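Local coordinates for protein tail component (Lactobacillus phage J-1, PDB 5LY8) that probably binds host cell-wall saccharides as the second carbohydrate-binding module of an evolved distal tail protein, and carries bound magnesium ions, at residues A[20-25]-A[224-229]; A[71-76]-A[214-219]; A[116-121]-A[203-208]; A[134-139]-A[158-163]. One frame throughout, in Å; residues are numbered along the deposited sequence.

Interaction 1: residues A[20-25]-A[224-229]; sequences LDFNQT and INWQDS. With MG (magnesium ion), chain C.
W226 meets the edge of F22 with one face of its indole, inside the concanavalin-like beta sandwich, where the loop after strand 11-20 turns past strand 223-238. Its CG stands anti to the backbone N (chi1 180°), which carries the ring under F22: F22 CZ sits over the middle of the indole, 3.6 Å from W226 CE3, in an edge-to-face pair with planes 54° apart. The W226 carbonyl also borders the phenyl, its O 3.4 Å from F22 CD1, while W226 NE1 is held by N98. One residue on, Q227 turns its side chain away, yet its backbone O binds magnesium at 2.3 Å. D21 supplies a second carbonyl, its O 2.4 Å from the metal; G59 O and three waters complete six ligands. N23 OD1 accepts from one of these waters, and its backbone N closes an Asx turn by donating to D21 OD1 (3.0 Å), which it meets from above the carboxylate plane. The first-shell site is thus built from neutral carbonyls and water. D228 serves from the second shell, accepting at OD1 from another metal-bound water (2.7 Å) and from H19 NE2. S229 forms an antiparallel hydrogen-bonded pair with L20, the last residue of strand 11-20, S229 N giving to L20 O at 3.0 Å. The S229 hydroxyl is hydrogen-bonded to N98 and Y18. The return bond of the pair runs from L20 N to S229 O, 2.8 Å long and 163° at the hydrogen.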
# COMPACT_ATOMS: atom_id res chain seq x y z
N LEU A 20 -6.07 -12.21 -3.33
CA LEU A 20 -4.89 -12.79 -3.97
C LEU A 20 -4.10 -13.54 -2.91
O LEU A 20 -3.68 -12.94 -1.93
CB LEU A 20 -3.97 -11.73 -4.61
CG LEU A 20 -4.65 -10.84 -5.66
CD1 LEU A 20 -3.69 -9.79 -6.18
CD2 LEU A 20 -5.21 -11.65 -6.83
N ASP A 21 -3.92 -14.84 -3.09
CA ASP A 21 -3.06 -15.63 -2.21
C ASP A 21 -1.72 -15.95 -2.87
O ASP A 21 -0.83 -16.50 -2.21
CB ASP A 21 -3.73 -16.92 -1.72
CG ASP A 21 -4.20 -17.87 -2.78
OD1 ASP A 21 -3.65 -17.85 -3.92
OD2 ASP A 21 -5.17 -18.62 -2.50
N PHE A 22 -1.57 -15.65 -4.16
CA PHE A 22 -0.33 -15.82 -4.93
C PHE A 22 0.05 -17.28 -5.13
O PHE A 22 1.17 -17.52 -5.59
CB PHE A 22 0.84 -15.00 -4.37
CG PHE A 22 0.49 -13.53 -4.33
CD1 PHE A 22 0.36 -12.86 -3.13
CD2 PHE A 22 0.24 -12.83 -5.51
CE1 PHE A 22 0.03 -11.51 -3.10
CE2 PHE A 22 -0.08 -11.47 -5.48
CZ PHE A 22 -0.24 -10.84 -4.27
N ASN A 23 -0.86 -18.23 -4.87
CA ASN A 23 -0.56 -19.66 -5.13
C ASN A 23 -0.44 -19.92 -6.64
O ASN A 23 0.26 -20.78 -7.09
CB ASN A 23 -1.61 -20.57 -4.48
CG ASN A 23 -1.48 -20.63 -2.98
OD1 ASN A 23 -0.47 -20.33 -2.43
ND2 ASN A 23 -2.51 -21.05 -2.34
N GLN A 24 -1.17 -19.13 -7.41
CA GLN A 24 -1.16 -19.10 -8.85
C GLN A 24 -1.11 -17.64 -9.29
O GLN A 24 -1.46 -16.75 -8.53
CB GLN A 24 -2.42 -19.71 -9.45
CG GLN A 24 -3.74 -18.95 -9.29
CD GLN A 24 -4.48 -18.94 -7.91
OE1 GLN A 24 -3.95 -19.56 -6.96
NE2 GLN A 24 -5.83 -18.35 -7.83
N THR A 25 -0.68 -17.41 -10.52
CA THR A 25 -0.65 -16.08 -11.11
C THR A 25 -1.99 -15.36 -10.90
O THR A 25 -3.03 -15.90 -11.17
CB THR A 25 -0.34 -16.13 -12.63
OG1 THR A 25 0.95 -16.69 -12.85
CG2 THR A 25 -0.32 -14.78 -13.22
N ILE A 224 11.90 -7.62 0.18
CA ILE A 224 10.46 -7.41 0.24
C ILE A 224 9.72 -8.50 -0.48
O ILE A 224 10.08 -8.88 -1.59
CB ILE A 224 10.12 -6.00 -0.36
CG1 ILE A 224 8.62 -5.68 -0.35
CG2 ILE A 224 10.70 -5.79 -1.77
CD1 ILE A 224 8.00 -5.63 1.01
N ASN A 225 8.66 -9.01 0.17
CA ASN A 225 7.79 -9.94 -0.51
C ASN A 225 6.35 -9.70 -0.04
O ASN A 225 6.14 -9.09 1.01
CB ASN A 225 8.27 -11.38 -0.43
CG ASN A 225 8.20 -12.03 0.91
OD1 ASN A 225 7.13 -12.09 1.53
ND2 ASN A 225 9.35 -12.50 1.40
N TRP A 226 5.38 -10.13 -0.85
CA TRP A 226 3.97 -9.80 -0.66
C TRP A 226 3.23 -11.12 -0.67
O TRP A 226 3.27 -11.86 -1.66
CB TRP A 226 3.58 -8.91 -1.83
CG TRP A 226 2.17 -8.41 -1.89
CD1 TRP A 226 1.30 -8.18 -0.86
CD2 TRP A 226 1.51 -7.96 -3.08
NE1 TRP A 226 0.13 -7.62 -1.34
CE2 TRP A 226 0.24 -7.49 -2.70
CE3 TRP A 226 1.85 -7.96 -4.45
CZ2 TRP A 226 -0.69 -7.02 -3.64
CZ3 TRP A 226 0.95 -7.47 -5.37
CH2 TRP A 226 -0.31 -7.01 -4.97
N GLN A 227 2.63 -11.47 0.48
CA GLN A 227 2.12 -12.83 0.69
C GLN A 227 0.61 -12.98 0.56
O GLN A 227 0.14 -14.10 0.40
CB GLN A 227 2.58 -13.39 2.06
CG GLN A 227 4.08 -13.17 2.30
CD GLN A 227 4.76 -14.10 3.28
OE1 GLN A 227 4.12 -14.96 3.93
NE2 GLN A 227 6.09 -13.95 3.35
N ASP A 228 -0.14 -11.88 0.61
CA ASP A 228 -1.59 -11.96 0.56
C ASP A 228 -2.13 -10.57 0.34
O ASP A 228 -1.53 -9.58 0.80
CB ASP A 228 -2.13 -12.52 1.91
CG ASP A 228 -3.56 -13.03 1.83
OD1 ASP A 228 -3.76 -14.14 1.29
OD2 ASP A 228 -4.48 -12.28 2.21
N SER A 229 -3.27 -10.48 -0.35
CA SER A 229 -3.93 -9.20 -0.56
C SER A 229 -5.43 -9.40 -0.61
O SER A 229 -5.90 -10.31 -1.29
CB SER A 229 -3.49 -8.59 -1.90
OG SER A 229 -3.97 -7.26 -2.08
MG MG C . -0.01 -16.39 -0.01
O HOH W 1 -0.60 -18.81 -0.11
O HOH W 2 -2.00 -16.21 1.37
O HOH W 3 1.04 -17.35 1.98

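Interaction 2: residues A[71-76]-A[214-219]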
# COMPACT_ATOMS: atom_id res chain seq x y z
N ASN A 71 17.14 8.98 -11.81
CA ASN A 71 16.68 9.95 -10.83
C ASN A 71 15.20 9.67 -10.51
O ASN A 71 14.43 10.61 -10.30
CB ASN A 71 16.90 11.40 -11.32
CG ASN A 71 16.57 12.42 -10.25
OD1 ASN A 71 16.73 12.17 -9.04
ND2 ASN A 71 16.11 13.58 -10.68
N TYR A 72 14.80 8.39 -10.44
CA TYR A 72 13.41 8.08 -10.14
C TYR A 72 13.25 6.74 -9.48
O TYR A 72 14.12 5.88 -9.59
CB TYR A 72 12.50 8.18 -11.39
CG TYR A 72 12.95 7.37 -12.58
CD1 TYR A 72 12.64 6.01 -12.69
CD2 TYR A 72 13.65 7.95 -13.63
CE1 TYR A 72 13.03 5.26 -13.79
CE2 TYR A 72 14.03 7.21 -14.75
CZ TYR A 72 13.73 5.86 -14.82
OH TYR A 72 14.08 5.12 -15.92
N TRP A 73 12.11 6.57 -8.82
CA TRP A 73 11.69 5.31 -8.22
C TRP A 73 11.06 4.45 -9.32
O TRP A 73 10.23 4.94 -10.10
CB TRP A 73 10.67 5.57 -7.11
CG TRP A 73 11.25 6.23 -5.90
CD1 TRP A 73 11.44 7.57 -5.70
CD2 TRP A 73 11.84 5.57 -4.77
NE1 TRP A 73 12.10 7.79 -4.50
CE2 TRP A 73 12.33 6.57 -3.90
CE3 TRP A 73 11.96 4.21 -4.39
CZ2 TRP A 73 12.96 6.25 -2.69
CZ3 TRP A 73 12.57 3.91 -3.17
CH2 TRP A 73 13.05 4.92 -2.33
N ASN A 74 11.48 3.19 -9.38
CA ASN A 74 10.97 2.27 -10.41
C ASN A 74 10.80 0.87 -9.83
O ASN A 74 11.71 0.34 -9.19
CB ASN A 74 11.96 2.23 -11.59
CG ASN A 74 11.49 1.40 -12.77
OD1 ASN A 74 10.37 0.88 -12.80
ND2 ASN A 74 12.33 1.37 -13.81
N GLY A 75 9.62 0.28 -10.01
CA GLY A 75 9.41 -1.11 -9.65
C GLY A 75 8.04 -1.54 -10.12
O GLY A 75 7.28 -0.72 -10.65
N PRO A 76 7.72 -2.81 -9.91
CA PRO A 76 6.45 -3.34 -10.42
C PRO A 76 5.24 -2.90 -9.63
O PRO A 76 5.34 -2.65 -8.42
CB PRO A 76 6.63 -4.86 -10.32
CG PRO A 76 7.59 -5.03 -9.22
CD PRO A 76 8.56 -3.87 -9.31
N PRO A 214 8.76 -0.14 -5.65
CA PRO A 214 9.96 0.39 -6.32
C PRO A 214 11.25 0.38 -5.51
O PRO A 214 11.25 0.43 -4.28
CB PRO A 214 9.57 1.85 -6.61
CG PRO A 214 8.67 2.20 -5.41
CD PRO A 214 7.87 0.95 -5.16
N GLY A 215 12.35 0.37 -6.26
CA GLY A 215 13.67 0.71 -5.77
C GLY A 215 14.06 2.07 -6.34
O GLY A 215 13.34 2.63 -7.17
N PHE A 216 15.18 2.62 -5.90
CA PHE A 216 15.60 3.93 -6.41
C PHE A 216 16.94 3.81 -7.10
O PHE A 216 17.92 3.39 -6.48
CB PHE A 216 15.75 4.95 -5.27
CG PHE A 216 16.01 6.34 -5.81
CD1 PHE A 216 14.97 7.10 -6.35
CD2 PHE A 216 17.29 6.86 -5.86
CE1 PHE A 216 15.21 8.36 -6.90
CE2 PHE A 216 17.52 8.13 -6.39
CZ PHE A 216 16.48 8.85 -6.93
N SER A 217 17.01 4.26 -8.36
CA SER A 217 18.26 4.35 -9.13
C SER A 217 19.01 3.02 -9.11
O SER A 217 18.34 1.98 -9.24
CB SER A 217 19.09 5.50 -8.57
OG SER A 217 20.25 5.73 -9.36
N ASP A 218 20.32 3.03 -8.82
CA ASP A 218 21.19 1.85 -8.74
C ASP A 218 21.52 1.49 -7.32
O ASP A 218 22.54 0.87 -7.07
CB ASP A 218 22.49 2.04 -9.57
CG ASP A 218 23.45 3.10 -9.08
OD1 ASP A 218 23.07 3.90 -8.20
OD2 ASP A 218 24.58 3.18 -9.63
N GLN A 219 20.66 1.89 -6.40
CA GLN A 219 20.91 1.53 -5.02
C GLN A 219 20.43 0.12 -4.79
O GLN A 219 19.42 -0.29 -5.38
CB GLN A 219 20.16 2.49 -4.10
CG GLN A 219 20.69 3.90 -4.31
CD GLN A 219 20.16 4.87 -3.33
OE1 GLN A 219 20.92 5.48 -2.57
NE2 GLN A 219 18.88 5.07 -3.37
O HOH W 4 14.91 3.45 -10.07
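An antiparallel pairing of strand 73-81 with the end of strand 208-216 sets W73 across from F216 in a non-hydrogen-bonded pair and N74 across from G215 in a hydrogen-bonded one. N74 N donates to G215 O at 2.9 Å, and G215 N returns a bond to N74 O at 3.0 Å. On the W73 side of the sheet the two aromatic side chains cross at about a right angle. F216 CB lies almost exactly over the six-membered half of the indole, 3.7 Å from its centroid, a CH-pi contact. F216 CG lies opposite the backbone N across the CA-CB bond (chi1 -173°), which sends the phenyl out over the pyrrole half and brings F216 CD1 to 3.5 Å from W73 NE1. The pair is edge-to-face, phenyl edge to indole face, with planes 55° apart. Another aromatic, F38, meets W73 edge-to-face from outside the two segments. From F216 the chain reverses in a type II' beta turn to Q219, so W73-F216 is the last bridge between these two strands of the sandwich's mixed sheet before the turn. N71 lies alongside F216 and points the same way; its OD1 reaches the ring edge, 3.9 Å from F216 CZ, with the amide standing nearly upright to the ring and its ND2 held by G44 O. Toward the other end P214 CB packs on W73 CB at 3.9 Å, and P214 O lies at the indole edge. Where the strands part near the turn, a water donates to Y72 O at 2.6 Å and makes weak bonds to G215 O and S217 N.

Interaction 3: residues A[116-121]-A[203-208]; sequences LTYQGK and SVPIDG
T117 O is gripped by two successive backbone amides, D207 N at 2.8 Å and nearly straight (174°), and G208 N at 3.2 Å in a weak, bent bond. Both residues therefore face T117, and the extra one is taken up as a classic beta bulge. The antiparallel pair is completed by T117 N donating to G208 O at 2.9 Å. At the bulge, D207 has CG between its backbone N and carbonyl carbon (chi1 67°), which swings the carboxylate across to the turn after the strand. Its OD2 takes the backbone N-H of Q119 at 3.0 Å, on the syn side but 32° out of the carboxylate plane. Its OD1 accepts instead from a water at 2.7 Å; that water also bonds T117 OG1 at 2.8 Å and accepts from G120 N. The acid thus holds the turn both directly and through water. Beside this polar cluster, the Y118 ring is clamped between two aliphatic groups. P205 CG lies over the centre of one face, 3.5 Å from the ring centroid, as a CH-pi contact, and Q119 CG lies toward the rim of the opposite face. On the inner side, L116 CB approaches I206 CG2 at 4.2 Å, and both residues pack on F94 and F231 of the other sheet, in the sandwich interior. Y118 to K121 form a type I' turn joining strands 110-118 and 121-130, a beta hairpin whose first strand is flanked by strand 208-216, entered here through the bulge.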
# COMPACT_ATOMS: atom_id res chain seq x y z
N LEU A 116 -5.44 3.18 -2.49
CA LEU A 116 -6.84 3.12 -2.88
C LEU A 116 -7.11 4.39 -3.68
O LEU A 116 -6.67 5.49 -3.29
CB LEU A 116 -7.76 3.00 -1.68
CG LEU A 116 -7.59 1.68 -0.92
CD1 LEU A 116 -8.29 1.73 0.40
CD2 LEU A 116 -8.07 0.47 -1.74
N THR A 117 -7.81 4.23 -4.80
CA THR A 117 -8.00 5.31 -5.76
C THR A 117 -9.43 5.48 -6.16
O THR A 117 -10.26 4.60 -5.92
CB THR A 117 -7.12 5.01 -7.01
OG1 THR A 117 -7.58 3.82 -7.67
CG2 THR A 117 -5.64 4.85 -6.66
N TYR A 118 -9.72 6.62 -6.80
CA TYR A 118 -11.02 6.89 -7.38
C TYR A 118 -10.80 7.66 -8.65
O TYR A 118 -10.16 8.73 -8.63
CB TYR A 118 -11.98 7.66 -6.46
CG TYR A 118 -13.39 7.74 -7.03
CD1 TYR A 118 -14.16 6.60 -7.19
CD2 TYR A 118 -13.93 8.96 -7.45
CE1 TYR A 118 -15.43 6.65 -7.74
CE2 TYR A 118 -15.22 9.02 -7.97
CZ TYR A 118 -15.97 7.87 -8.10
OH TYR A 118 -17.23 7.92 -8.63
N GLN A 119 -11.36 7.19 -9.77
CA GLN A 119 -11.25 7.84 -11.07
C GLN A 119 -9.80 8.28 -11.37
O GLN A 119 -9.58 9.37 -11.88
CB GLN A 119 -12.28 8.99 -11.24
CG GLN A 119 -13.71 8.45 -11.16
CD GLN A 119 -14.80 9.48 -11.38
OE1 GLN A 119 -14.75 10.67 -10.98
NE2 GLN A 119 -15.90 9.01 -11.93
N GLY A 120 -8.83 7.42 -11.03
CA GLY A 120 -7.45 7.66 -11.37
C GLY A 120 -6.65 8.48 -10.39
O GLY A 120 -5.47 8.77 -10.66
N LYS A 121 -7.24 8.89 -9.27
CA LYS A 121 -6.54 9.70 -8.28
C LYS A 121 -6.41 8.94 -6.98
O LYS A 121 -7.32 8.19 -6.60
CB LYS A 121 -7.30 11.01 -8.03
CG LYS A 121 -7.22 11.97 -9.23
CD LYS A 121 -7.75 13.37 -8.86
CE LYS A 121 -7.82 14.29 -10.06
NZ LYS A 121 -6.47 14.73 -10.47
N SER A 203 -18.08 10.68 2.53
CA SER A 203 -18.76 10.91 1.26
C SER A 203 -17.84 10.67 0.05
O SER A 203 -18.30 10.83 -1.10
CB SER A 203 -19.31 12.33 1.20
OG SER A 203 -20.32 12.48 2.19
N VAL A 204 -16.58 10.33 0.28
CA VAL A 204 -15.60 10.18 -0.78
C VAL A 204 -15.54 8.72 -1.25
O VAL A 204 -15.32 7.83 -0.43
CB VAL A 204 -14.21 10.68 -0.31
CG1 VAL A 204 -13.14 10.43 -1.39
CG2 VAL A 204 -14.26 12.16 0.08
N PRO A 205 -15.76 8.46 -2.55
CA PRO A 205 -15.77 7.08 -3.03
C PRO A 205 -14.41 6.53 -3.38
O PRO A 205 -13.43 7.28 -3.53
CB PRO A 205 -16.65 7.15 -4.28
CG PRO A 205 -16.57 8.57 -4.74
CD PRO A 205 -16.16 9.42 -3.61
N ILE A 206 -14.36 5.22 -3.58
CA ILE A 206 -13.21 4.52 -4.11
C ILE A 206 -13.66 3.56 -5.20
O ILE A 206 -14.79 3.05 -5.17
CB ILE A 206 -12.28 3.84 -3.07
CG1 ILE A 206 -13.04 2.85 -2.25
CG2 ILE A 206 -11.49 4.88 -2.20
CD1 ILE A 206 -12.14 1.89 -1.54
N ASP A 207 -12.76 3.27 -6.17
CA ASP A 207 -13.08 2.35 -7.25
C ASP A 207 -11.88 1.51 -7.69
O ASP A 207 -11.99 0.79 -8.68
CB ASP A 207 -13.68 3.09 -8.48
CG ASP A 207 -12.68 4.02 -9.17
OD1 ASP A 207 -11.50 3.95 -8.86
OD2 ASP A 207 -13.10 4.82 -10.04
N GLY A 208 -10.77 1.58 -6.98
CA GLY A 208 -9.60 0.84 -7.42
C GLY A 208 -8.52 0.78 -6.38
O GLY A 208 -8.55 1.50 -5.38
O HOH W 5 -9.12 4.68 -9.81

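Interaction 4: residues A[134-139]-A[158-163]; sequences SNDQWV and LPRNYY. With MG (magnesium ion), chain B.
Bends at chi2 (-80°) and chi3 (-78°) fold the R160 chain back over W138, whose CG sits between its backbone N and carbonyl carbon (chi1 51°), turning the indole to meet it. The contact lies at the open end of the hairpin of strands 138-144 and 151-158 in the mixed sheet, where the loop toward strand 166-175 leaves. R160 CD lies over the five-membered ring, 3.9 Å from its centroid, and R160 CZ stands 4.7 Å from that of the six-membered ring, a cation-pi contact. The guanidinium edge faces D136, modelled in two conformers: in the one described, R160 NE at 2.9 Å and NH2 at 3.2 Å both reach D136 OD2 from the same face of the carboxylate. R160 NH1 donates to Y163 O at 3.3 Å. Q137, also modelled twice, bends at chi2 so that NE2 donates to L158 O (2.8 Å) and W138 O (2.9 Å); L158 N shares the latter acceptor. Next to D136, N135 O binds magnesium with A106, E108, D130 and S132. D165 forms a second salt bridge with R160 NH2, so two acids would probably balance the arginine's charge, the share of D136 being less certain given its second conformer.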
# COMPACT_ATOMS: atom_id res chain seq x y z
N SER A 134 22.60 4.86 3.76
CA SER A 134 23.54 5.02 4.88
C SER A 134 22.83 4.93 6.24
O SER A 134 23.43 5.27 7.26
CB SER A 134 24.32 6.32 4.74
OG SER A 134 23.46 7.44 4.69
N ASN A 135 21.59 4.43 6.27
CA ASN A 135 20.85 4.33 7.52
C ASN A 135 19.82 3.21 7.33
O ASN A 135 19.34 3.01 6.21
CB ASN A 135 20.10 5.68 7.73
CG ASN A 135 19.58 5.98 9.11
OD1 ASN A 135 19.85 5.25 10.06
ND2 ASN A 135 18.88 7.12 9.25
N ASP A 136 19.47 2.46 8.38
CA ASP A 136 18.47 1.39 8.22
C ASP A 136 17.13 1.81 8.83
O ASP A 136 16.30 0.99 9.28
CB ASP A 136 19.01 0.04 8.72
CG ASP A 136 18.83 -0.23 10.18
OD1 ASP A 136 18.93 0.73 10.97
OD2 ASP A 136 18.51 -1.40 10.52
N GLN A 137 16.92 3.09 8.88
CA GLN A 137 15.69 3.59 9.38
C GLN A 137 14.60 3.37 8.30
O GLN A 137 14.79 3.64 7.10
CB GLN A 137 15.84 5.08 9.68
CG GLN A 137 14.63 5.70 10.35
CD GLN A 137 14.31 5.08 11.67
OE1 GLN A 137 15.08 5.16 12.63
NE2 GLN A 137 13.19 4.38 11.73
N TRP A 138 13.49 2.83 8.73
CA TRP A 138 12.34 2.81 7.87
C TRP A 138 11.21 3.67 8.44
O TRP A 138 11.17 3.98 9.64
CB TRP A 138 11.93 1.43 7.43
CG TRP A 138 11.75 0.40 8.48
CD1 TRP A 138 11.47 0.61 9.80
CD2 TRP A 138 11.60 -1.00 8.26
NE1 TRP A 138 11.19 -0.58 10.42
CE2 TRP A 138 11.28 -1.59 9.50
CE3 TRP A 138 11.73 -1.81 7.14
CZ2 TRP A 138 11.03 -2.97 9.63
CZ3 TRP A 138 11.53 -3.17 7.27
CH2 TRP A 138 11.20 -3.75 8.51
N VAL A 139 10.38 4.17 7.54
CA VAL A 139 9.33 5.13 7.85
C VAL A 139 8.01 4.59 7.33
O VAL A 139 7.92 4.14 6.21
CB VAL A 139 9.63 6.51 7.19
CG1 VAL A 139 8.48 7.49 7.43
CG2 VAL A 139 10.93 7.13 7.71
N LEU A 158 9.91 4.43 12.53
CA LEU A 158 9.69 3.20 13.28
C LEU A 158 10.94 2.78 14.03
O LEU A 158 11.95 2.47 13.38
CB LEU A 158 9.29 2.07 12.33
CG LEU A 158 8.04 2.30 11.53
CD1 LEU A 158 7.78 1.11 10.63
CD2 LEU A 158 6.83 2.56 12.44
N PRO A 159 10.92 2.69 15.37
CA PRO A 159 12.14 2.29 16.08
C PRO A 159 12.55 0.87 15.67
O PRO A 159 11.76 -0.07 15.83
CB PRO A 159 11.77 2.41 17.56
CG PRO A 159 10.26 2.37 17.58
CD PRO A 159 9.82 3.02 16.30
N ARG A 160 13.75 0.70 15.14
CA ARG A 160 14.18 -0.60 14.63
C ARG A 160 14.27 -1.74 15.63
O ARG A 160 14.22 -2.86 15.26
CB ARG A 160 15.47 -0.47 13.82
CG ARG A 160 15.21 0.08 12.43
CD ARG A 160 14.69 -1.00 11.48
NE ARG A 160 15.73 -1.88 10.97
CZ ARG A 160 15.49 -3.11 10.52
NH1 ARG A 160 14.27 -3.63 10.60
NH2 ARG A 160 16.45 -3.82 10.02
N ASN A 161 14.38 -1.42 16.90
CA ASN A 161 14.41 -2.45 17.92
C ASN A 161 13.08 -3.13 18.08
O ASN A 161 13.03 -4.26 18.48
CB ASN A 161 14.83 -1.84 19.27
CG ASN A 161 14.92 -2.85 20.37
OD1 ASN A 161 15.61 -3.83 20.24
ND2 ASN A 161 14.17 -2.63 21.43
N TYR A 162 12.02 -2.38 17.83
CA TYR A 162 10.66 -2.83 17.95
C TYR A 162 10.16 -3.35 16.57
O TYR A 162 9.60 -4.38 16.49
CB TYR A 162 9.78 -1.70 18.48
CG TYR A 162 8.30 -1.98 18.73
CD1 TYR A 162 7.85 -2.33 19.98
CD2 TYR A 162 7.38 -1.92 17.72
CE1 TYR A 162 6.52 -2.62 20.22
CE2 TYR A 162 6.05 -2.19 17.98
CZ TYR A 162 5.63 -2.54 19.22
OH TYR A 162 4.30 -2.78 19.45
N TYR A 163 10.42 -2.56 15.55
CA TYR A 163 9.98 -2.88 14.18
C TYR A 163 11.09 -3.59 13.46
O TYR A 163 11.81 -3.00 12.65
CB TYR A 163 9.54 -1.62 13.46
CG TYR A 163 8.27 -1.07 14.04
CD1 TYR A 163 7.02 -1.55 13.63
CD2 TYR A 163 8.29 -0.06 14.99
CE1 TYR A 163 5.84 -1.04 14.15
CE2 TYR A 163 7.11 0.48 15.51
CZ TYR A 163 5.89 -0.02 15.08
OH TYR A 163 4.72 0.47 15.61
MG MG B . 18.86 1.92 4.19
O HOH W 6 15.56 2.88 14.91

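How the interactions relate
From the N terminus, the four contacts nest one inside another and none cross. Interaction 1 closes the outermost loop, joining the end of strand 11-20 to strand 223-238 in the six-stranded sheet. Inside it, interaction 2 pairs strand 73-81 with strand 208-216. Interaction 3, nested within that, joins the end of strand 110-118 to the start of strand 208-216, so interactions 2 and 3 use opposite ends of one strand. Interaction 4 is the innermost, bridging the ends of the 138-158 hairpin. Interactions 2, 3 and 4 all reach the mixed sheet; interactions 1 and 4 each contain magnesium ligands, their centres about 25 Å apart.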